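Local coordinates for protein phosphatidylinositol-specific phospholipase C1 (Streptomyces antibioticus, PDB 3H4X) that belongs to the calcium-dependent phosphoinositide phospholipase C family and folds as a TIM (beta/alpha)8 barrel, at residues L163-V174 and L252-D260. Residues are numbered along the deposited sequence; the frame is centred on the assembly and turned at random.
Sequences LTGGHATADEAV and LRPWFVVFD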
loop_
_atom_site.group_PDB
_atom_site.type_symbol
_atom_site.label_atom_id
_atom_site.label_comp_id
_atom_site.label_asym_id
_atom_site.label_seq_id
_atom_site.Cartn_x
_atom_site.Cartn_y
_atom_site.Cartn_z
ATOM N N LEU A 163 -6.739 -12.394 6.494
ATOM C CA LEU A 163 -7.953 -12.210 5.709
ATOM C C LEU A 163 -8.513 -13.544 5.238
ATOM O O LEU A 163 -9.719 -13.765 5.264
ATOM C CB LEU A 163 -7.686 -11.319 4.495
ATOM C CG LEU A 163 -8.890 -11.068 3.584
ATOM C CD1 LEU A 163 -9.933 -10.207 4.285
ATOM C CD2 LEU A 163 -8.437 -10.415 2.289
ATOM N N THR A 164 -7.635 -14.436 4.804
ATOM C CA THR A 164 -8.071 -15.666 4.161
ATOM C C THR A 164 -8.674 -16.667 5.142
ATOM O O THR A 164 -9.609 -17.392 4.804
ATOM C CB THR A 164 -6.919 -16.307 3.371
ATOM O OG1 THR A 164 -6.479 -15.390 2.364
ATOM C CG2 THR A 164 -7.368 -17.596 2.711
ATOM N N GLY A 165 -8.150 -16.710 6.361
ATOM C CA GLY A 165 -8.630 -17.677 7.345
ATOM C C GLY A 165 -8.563 -19.091 6.799
ATOM O O GLY A 165 -7.526 -19.518 6.295
ATOM N N GLY A 166 -9.676 -19.817 6.889
ATOM C CA GLY A 166 -9.730 -21.202 6.424
ATOM C C GLY A 166 -10.150 -21.350 4.973
ATOM O O GLY A 166 -10.277 -22.465 4.467
ATOM N N HIS A 167 -10.370 -20.226 4.297
ATOM C CA HIS A 167 -10.775 -20.248 2.892
ATOM C C HIS A 167 -9.634 -20.715 1.994
ATOM O O HIS A 167 -8.467 -20.692 2.388
ATOM C CB HIS A 167 -11.260 -18.865 2.447
ATOM C CG HIS A 167 -12.565 -18.458 3.057
ATOM N ND1 HIS A 167 -13.781 -18.852 2.540
ATOM C CD2 HIS A 167 -12.846 -17.688 4.134
ATOM C CE1 HIS A 167 -14.754 -18.345 3.277
ATOM N NE2 HIS A 167 -14.215 -17.636 4.251
ATOM N N ALA A 168 -9.975 -21.138 0.783
ATOM C CA ALA A 168 -8.972 -21.642 -0.148
ATOM C C ALA A 168 -8.076 -20.531 -0.694
ATOM O O ALA A 168 -6.889 -20.748 -0.932
ATOM C CB ALA A 168 -9.637 -22.393 -1.290
ATOM N N THR A 169 -8.651 -19.348 -0.899
ATOM C CA THR A 169 -7.907 -18.217 -1.449
ATOM C C THR A 169 -8.394 -16.904 -0.850
ATOM O O THR A 169 -9.489 -16.831 -0.288
ATOM C CB THR A 169 -8.080 -18.097 -2.971
ATOM O OG1 THR A 169 -9.428 -17.707 -3.262
ATOM C CG2 THR A 169 -7.747 -19.409 -3.675
ATOM N N ALA A 170 -7.585 -15.862 -0.996
ATOM C CA ALA A 170 -7.955 -14.537 -0.523
ATOM C C ALA A 170 -9.208 -14.038 -1.234
ATOM O O ALA A 170 -10.075 -13.420 -0.620
ATOM C CB ALA A 170 -6.803 -13.565 -0.724
ATOM N N ASP A 171 -9.306 -14.305 -2.532
ATOM C CA ASP A 171 -10.470 -13.873 -3.292
ATOM C C ASP A 171 -11.748 -14.506 -2.753
ATOM O O ASP A 171 -12.768 -13.834 -2.592
ATOM C CB ASP A 171 -10.323 -14.228 -4.767
ATOM C CG ASP A 171 -11.463 -13.689 -5.596
ATOM O OD1 ASP A 171 -11.575 -12.454 -5.706
ATOM O OD2 ASP A 171 -12.261 -14.500 -6.118
ATOM N N GLU A 172 -11.698 -15.807 -2.496
ATOM C CA GLU A 172 -12.856 -16.510 -1.968
ATOM C C GLU A 172 -13.268 -15.887 -0.639
ATOM O O GLU A 172 -14.446 -15.620 -0.402
ATOM C CB GLU A 172 -12.541 -17.995 -1.783
ATOM C CG GLU A 172 -13.664 -18.807 -1.156
ATOM C CD GLU A 172 -13.235 -20.226 -0.825
ATOM O OE1 GLU A 172 -12.998 -21.011 -1.768
ATOM O OE2 GLU A 172 -13.144 -20.557 0.377
ATOM N N ALA A 173 -12.289 -15.656 0.228
ATOM C CA ALA A 173 -12.556 -15.094 1.540
ATOM C C ALA A 173 -13.176 -13.704 1.451
ATOM O O ALA A 173 -14.164 -13.407 2.124
ATOM C CB ALA A 173 -11.279 -15.049 2.358
ATOM N N VAL A 174 -12.594 -12.843 0.626
ATOM C CA VAL A 174 -13.019 -11.453 0.611
ATOM C C VAL A 174 -14.414 -11.293 -0.004
ATOM O O VAL A 174 -15.235 -10.514 0.485
ATOM C CB VAL A 174 -11.961 -10.548 -0.069
ATOM C CG1 VAL A 174 -12.119 -10.551 -1.583
ATOM C CG2 VAL A 174 -12.018 -9.132 0.504
ATOM N N LEU A 252 -3.010 -17.822 -10.241
ATOM C CA LEU A 252 -2.473 -16.646 -9.563
ATOM C C LEU A 252 -3.577 -15.653 -9.229
ATOM O O LEU A 252 -3.479 -14.904 -8.256
ATOM C CB LEU A 252 -1.433 -15.944 -10.438
ATOM C CG LEU A 252 -0.132 -16.684 -10.755
ATOM C CD1 LEU A 252 0.726 -15.878 -11.724
ATOM C CD2 LEU A 252 0.643 -16.999 -9.485
ATOM N N ARG A 253 -4.626 -15.647 -10.045
ATOM C CA ARG A 253 -5.631 -14.595 -9.985
ATOM C C ARG A 253 -6.301 -14.396 -8.623
ATOM O O ARG A 253 -6.474 -13.261 -8.199
ATOM C CB ARG A 253 -6.673 -14.790 -11.088
ATOM C CG ARG A 253 -6.082 -14.726 -12.485
ATOM C CD ARG A 253 -7.144 -14.907 -13.547
ATOM N NE ARG A 253 -6.541 -15.093 -14.864
ATOM C CZ ARG A 253 -7.086 -15.805 -15.843
ATOM N NH1 ARG A 253 -8.250 -16.406 -15.652
ATOM N NH2 ARG A 253 -6.455 -15.926 -17.004
ATOM N N PRO A 254 -6.670 -15.486 -7.929
ATOM C CA PRO A 254 -7.413 -15.284 -6.679
ATOM C C PRO A 254 -6.560 -14.809 -5.502
ATOM O O PRO A 254 -7.065 -14.698 -4.384
ATOM C CB PRO A 254 -8.013 -16.664 -6.392
ATOM C CG PRO A 254 -7.118 -17.612 -7.087
ATOM C CD PRO A 254 -6.608 -16.908 -8.315
ATOM N N TRP A 255 -5.288 -14.512 -5.754
ATOM C CA TRP A 255 -4.420 -13.952 -4.723
ATOM C C TRP A 255 -4.324 -12.435 -4.822
ATOM O O TRP A 255 -3.662 -11.803 -4.002
ATOM C CB TRP A 255 -3.054 -14.658 -4.728
ATOM C CG TRP A 255 -3.248 -16.070 -4.304
ATOM C CD1 TRP A 255 -3.209 -17.182 -5.089
ATOM C CD2 TRP A 255 -3.621 -16.512 -2.997
ATOM N NE1 TRP A 255 -3.504 -18.298 -4.342
ATOM C CE2 TRP A 255 -3.762 -17.911 -3.052
ATOM C CE3 TRP A 255 -3.831 -15.858 -1.780
ATOM C CZ2 TRP A 255 -4.104 -18.671 -1.933
ATOM C CZ3 TRP A 255 -4.177 -16.612 -0.671
ATOM C CH2 TRP A 255 -4.308 -18.006 -0.757
ATOM N N PHE A 256 -5.029 -11.867 -5.801
ATOM C CA PHE A 256 -5.134 -10.419 -5.978
ATOM C C PHE A 256 -6.511 -9.929 -5.532
ATOM O O PHE A 256 -7.523 -10.233 -6.173
ATOM C CB PHE A 256 -4.949 -10.049 -7.446
ATOM C CG PHE A 256 -3.562 -10.275 -7.975
ATOM C CD1 PHE A 256 -2.556 -9.348 -7.744
ATOM C CD2 PHE A 256 -3.271 -11.396 -8.733
ATOM C CE1 PHE A 256 -1.284 -9.544 -8.249
ATOM C CE2 PHE A 256 -2.000 -11.594 -9.240
ATOM C CZ PHE A 256 -1.004 -10.666 -8.996
ATOM N N VAL A 257 -6.548 -9.160 -4.450
ATOM C CA VAL A 257 -7.801 -8.568 -3.986
ATOM C C VAL A 257 -7.661 -7.057 -3.809
ATOM O O VAL A 257 -8.518 -6.401 -3.207
ATOM C CB VAL A 257 -8.310 -9.226 -2.687
ATOM C CG1 VAL A 257 -8.615 -10.700 -2.930
ATOM C CG2 VAL A 257 -7.295 -9.068 -1.557
ATOM N N VAL A 258 -6.566 -6.521 -4.347
ATOM C CA VAL A 258 -6.252 -5.100 -4.303
ATOM C C VAL A 258 -5.904 -4.655 -5.718
ATOM O O VAL A 258 -5.228 -5.377 -6.455
ATOM C CB VAL A 258 -5.073 -4.815 -3.344
ATOM C CG1 VAL A 258 -4.793 -3.314 -3.254
ATOM C CG2 VAL A 258 -5.362 -5.404 -1.970
ATOM N N PHE A 259 -6.383 -3.473 -6.085
ATOM C CA PHE A 259 -6.231 -2.929 -7.428
ATOM C C PHE A 259 -5.823 -1.479 -7.278
ATOM O O PHE A 259 -6.285 -0.792 -6.370
ATOM C CB PHE A 259 -7.547 -3.061 -8.188
ATOM C CG PHE A 259 -8.000 -4.477 -8.325
ATOM C CD1 PHE A 259 -7.718 -5.198 -9.473
ATOM C CD2 PHE A 259 -8.665 -5.109 -7.287
ATOM C CE1 PHE A 259 -8.109 -6.518 -9.585
ATOM C CE2 PHE A 259 -9.065 -6.427 -7.397
ATOM C CZ PHE A 259 -8.790 -7.130 -8.551
ATOM N N ASP A 260 -4.939 -1.023 -8.153
ATOM C CA ASP A 260 -4.295 0.269 -7.983
ATOM C C ASP A 260 -4.148 0.898 -9.359
ATOM O O ASP A 260 -3.518 0.316 -10.248
ATOM C CB ASP A 260 -2.930 0.035 -7.330
ATOM C CG ASP A 260 -2.249 1.307 -6.897
ATOM O OD1 ASP A 260 -2.028 2.181 -7.755
ATOM O OD2 ASP A 260 -1.923 1.423 -5.696
#
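With CG anti to its carbonyl carbon (chi1 -67°), the indole of W255 reaches back from a short 3-10 turn and slides its six-membered ring against T169 and A170, although the CB of W255 itself points away from them. T169 in turn has OG1 between its backbone N and carbonyl carbon (chi1 69°), which lets OG1 of T169, the N-cap residue of helix 170-177, accept from E172 N while lying 3.6 Å from P254 CB. The result illustrates how the start of a helix can be received by a neighbouring 3-10 turn through both its cap and its first turn. Over one face of the indole lies T169 CA, 4.1 Å from the centroid of the six-membered ring, a CH-pi contact; A170 N sits over the same face, 3.5 Å from W255 CZ3. One residue further along the helix, D171 N donates the hydrogen bond that joins the two segments, reaching P254 O at 2.9 Å in the carbonyl plane with a moderately bent N-H...O angle of 145°. First-turn amides lack an acceptor one turn back, and here a proline carbonyl supplies it. In the TIM (beta/alpha)8 barrel of this family, 163-174 follows strand 124-130 and precedes strand 189-195, whereas 252-260 leads into strand 258-262, so the contact packs a helical connection on the approach to the strand two places along the barrel from 189-195. V257, just ahead of that strand, turns CG1 toward the helix, 3.8 Å from V174 CG1 and 4.0 Å from A170 CB; its CG2 meets L163 CD2 of the preceding helix. A221 of helix 209-222 also touches W255, while the carboxylate of D171 is held by R244 and Y281.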